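Local coordinates for muramidase (Sodiomyces alcalophilus, PDB 6ZM8), which cleaves peptidoglycan as a fungal muramidase (lysozyme) of glycoside hydrolase family 25, hydrolysing the glycan backbone of bacterial cell walls, at residues A[135-140]-A[158-163]. Residues are numbered along the deposited sequence; the frame is centred on the assembly and turned at random.
Sequences YTTTDW and WIARYA
Y135 and T136 pair in parallel with W158 and I159, T136 lending both backbone groups: its N donates to W158 O (3.1 Å) and its O accepts from A160 N (3.1 Å). Past these direct bonds, one water accepts from T138 N and donates to A160 O. Y135 and W158 emerge on the same face of the sheet and make a T-shaped stack, planes at 78°, the CD2 edge of Y135 directed at the face of the indole, with Y135 CD2 3.5 Å from W158 CD2. CG of Y135 is anti to the backbone N (chi1 171°), carrying the ring along the strand until its OH lies 3.4 Å from A160 CB; that hydroxyl is hydrogen-bonded to Q180, as is Y162 OH. With an alanine in place of W158, a gap would probably open beside the Y135 edge and N192 OD1 would lose its NE1 partner. On the other face, I159 CD1 lies 3.6 Å from T138 OG1, which bonds to T168 O. T137, the N-cap, accepts from W140 N through OG1, also hydrogen-bonded to Y98 OH. In this beta-alpha-beta unit of the TIM-barrel-like fold, packing and hydrogen bonds together fix the aromatic pair: Q180 on adjacent strand 178-182 holds the Y135 hydroxyl, and N192, one strand further, the indole N-H.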
loop_
_atom_site.group_PDB
_atom_site.type_symbol
_atom_site.label_atom_id
_atom_site.label_comp_id
_atom_site.label_asym_id
_atom_site.label_seq_id
_atom_site.Cartn_x
_atom_site.Cartn_y
_atom_site.Cartn_z
ATOM N N TYR A 135 4.635 -0.396 0.488
ATOM C CA TYR A 135 4.672 -1.310 -0.661
ATOM C C TYR A 135 5.929 -0.993 -1.462
ATOM O O TYR A 135 6.142 0.156 -1.870
ATOM C CB TYR A 135 3.439 -1.127 -1.537
ATOM C CG TYR A 135 3.521 -1.880 -2.861
ATOM C CD1 TYR A 135 4.150 -1.313 -3.970
ATOM C CD2 TYR A 135 2.961 -3.138 -3.013
ATOM C CE1 TYR A 135 4.216 -1.973 -5.175
ATOM C CE2 TYR A 135 2.983 -3.809 -4.231
ATOM C CZ TYR A 135 3.618 -3.218 -5.332
ATOM O OH TYR A 135 3.648 -3.811 -6.562
ATOM N N THR A 136 6.737 -2.018 -1.690
ATOM C CA THR A 136 7.949 -1.843 -2.481
ATOM C C THR A 136 8.406 -3.219 -2.984
ATOM O O THR A 136 7.735 -4.234 -2.795
ATOM C CB THR A 136 9.033 -1.114 -1.640
ATOM O OG1 THR A 136 10.049 -0.609 -2.513
ATOM C CG2 THR A 136 9.646 -1.979 -0.564
ATOM N N THR A 137 9.582 -3.213 -3.630
ATOM C CA THR A 137 10.278 -4.429 -3.987
ATOM C C THR A 137 11.648 -4.405 -3.334
ATOM O O THR A 137 12.225 -3.347 -3.079
ATOM C CB THR A 137 10.426 -4.601 -5.503
ATOM O OG1 THR A 137 11.341 -3.602 -5.957
ATOM C CG2 THR A 137 9.090 -4.506 -6.214
ATOM N N THR A 138 12.215 -5.600 -3.085
ATOM C CA THR A 138 13.509 -5.630 -2.432
ATOM C C THR A 138 14.592 -4.978 -3.304
ATOM O O THR A 138 15.463 -4.270 -2.783
ATOM C CB THR A 138 13.872 -7.058 -2.023
ATOM O OG1 THR A 138 12.845 -7.451 -1.134
ATOM C CG2 THR A 138 15.233 -7.144 -1.377
ATOM N N ASP A 139 14.534 -5.221 -4.597
ATOM C CA ASP A 139 15.546 -4.653 -5.489
ATOM C C ASP A 139 15.424 -3.126 -5.568
ATOM O O ASP A 139 16.458 -2.432 -5.535
ATOM C CB ASP A 139 15.496 -5.329 -6.872
ATOM C CG ASP A 139 14.111 -5.354 -7.510
ATOM O OD1 ASP A 139 13.212 -5.976 -6.918
ATOM O OD2 ASP A 139 13.950 -4.748 -8.595
ATOM N N TRP A 140 14.215 -2.586 -5.670
ATOM C CA TRP A 140 14.097 -1.113 -5.701
ATOM C C TRP A 140 14.591 -0.533 -4.382
ATOM O O TRP A 140 15.334 0.443 -4.332
ATOM C CB TRP A 140 12.654 -0.671 -5.981
ATOM C CG TRP A 140 12.547 0.829 -6.126
ATOM C CD1 TRP A 140 12.638 1.518 -7.289
ATOM C CD2 TRP A 140 12.398 1.811 -5.088
ATOM N NE1 TRP A 140 12.553 2.871 -7.074
ATOM C CE2 TRP A 140 12.428 3.082 -5.723
ATOM C CE3 TRP A 140 12.283 1.760 -3.691
ATOM C CZ2 TRP A 140 12.359 4.266 -5.009
ATOM C CZ3 TRP A 140 12.247 2.951 -2.973
ATOM C CH2 TRP A 140 12.292 4.190 -3.629
ATOM N N TRP A 158 4.495 -4.505 2.615
ATOM C CA TRP A 158 3.726 -5.075 1.503
ATOM C C TRP A 158 4.743 -5.269 0.362
ATOM O O TRP A 158 5.139 -4.313 -0.297
ATOM C CB TRP A 158 2.582 -4.144 1.142
ATOM C CG TRP A 158 1.686 -4.597 0.044
ATOM C CD1 TRP A 158 1.672 -5.782 -0.632
ATOM C CD2 TRP A 158 0.619 -3.805 -0.511
ATOM N NE1 TRP A 158 0.671 -5.774 -1.594
ATOM C CE2 TRP A 158 0.023 -4.565 -1.539
ATOM C CE3 TRP A 158 0.171 -2.497 -0.275
ATOM C CZ2 TRP A 158 -0.995 -4.059 -2.351
ATOM C CZ3 TRP A 158 -0.821 -1.975 -1.096
ATOM C CH2 TRP A 158 -1.391 -2.757 -2.118
ATOM N N ILE A 159 5.216 -6.503 0.229
ATOM C CA ILE A 159 6.311 -6.796 -0.701
ATOM C C ILE A 159 5.736 -7.349 -2.000
ATOM O O ILE A 159 4.814 -8.167 -1.956
ATOM C CB ILE A 159 7.311 -7.764 -0.043
ATOM C CG1 ILE A 159 8.635 -7.841 -0.794
ATOM C CG2 ILE A 159 6.731 -9.159 0.209
ATOM C CD1 ILE A 159 9.422 -6.550 -0.771
ATOM N N ALA A 160 6.322 -6.959 -3.120
ATOM C CA ALA A 160 5.891 -7.470 -4.417
ATOM C C ALA A 160 6.981 -8.382 -5.007
ATOM O O ALA A 160 8.134 -7.974 -5.144
ATOM C CB ALA A 160 5.569 -6.360 -5.375
ATOM N N ARG A 161 6.555 -9.585 -5.404
ATOM C CA ARG A 161 7.432 -10.505 -6.142
ATOM C C ARG A 161 6.524 -11.575 -6.762
ATOM O O ARG A 161 5.891 -12.346 -6.023
ATOM C CB ARG A 161 8.472 -11.171 -5.261
ATOM C CG ARG A 161 9.442 -12.023 -6.082
ATOM C CD ARG A 161 10.332 -12.884 -5.241
ATOM N NE ARG A 161 11.374 -13.478 -6.027
ATOM C CZ ARG A 161 11.862 -14.656 -5.795
ATOM N NH1 ARG A 161 11.369 -15.516 -4.939
ATOM N NH2 ARG A 161 12.946 -15.029 -6.429
ATOM N N TYR A 162 6.468 -11.618 -8.074
ATOM C CA TYR A 162 5.554 -12.552 -8.751
ATOM C C TYR A 162 6.350 -13.821 -9.040
ATOM O O TYR A 162 6.995 -13.974 -10.086
ATOM C CB TYR A 162 4.947 -11.950 -10.016
ATOM C CG TYR A 162 4.235 -10.639 -9.821
ATOM C CD1 TYR A 162 3.887 -10.142 -8.547
ATOM C CD2 TYR A 162 3.928 -9.865 -10.908
ATOM C CE1 TYR A 162 3.287 -8.911 -8.408
ATOM C CE2 TYR A 162 3.329 -8.624 -10.781
ATOM C CZ TYR A 162 3.026 -8.135 -9.519
ATOM O OH TYR A 162 2.453 -6.907 -9.439
ATOM N N ALA A 163 6.351 -14.706 -8.051
ATOM C CA ALA A 163 7.176 -15.899 -8.034
ATOM C C ALA A 163 6.543 -16.899 -7.095
ATOM O O ALA A 163 5.602 -16.588 -6.365
ATOM C CB ALA A 163 8.601 -15.602 -7.596
HETATM O O HOH W 1 10.693 -7.981 -3.862
#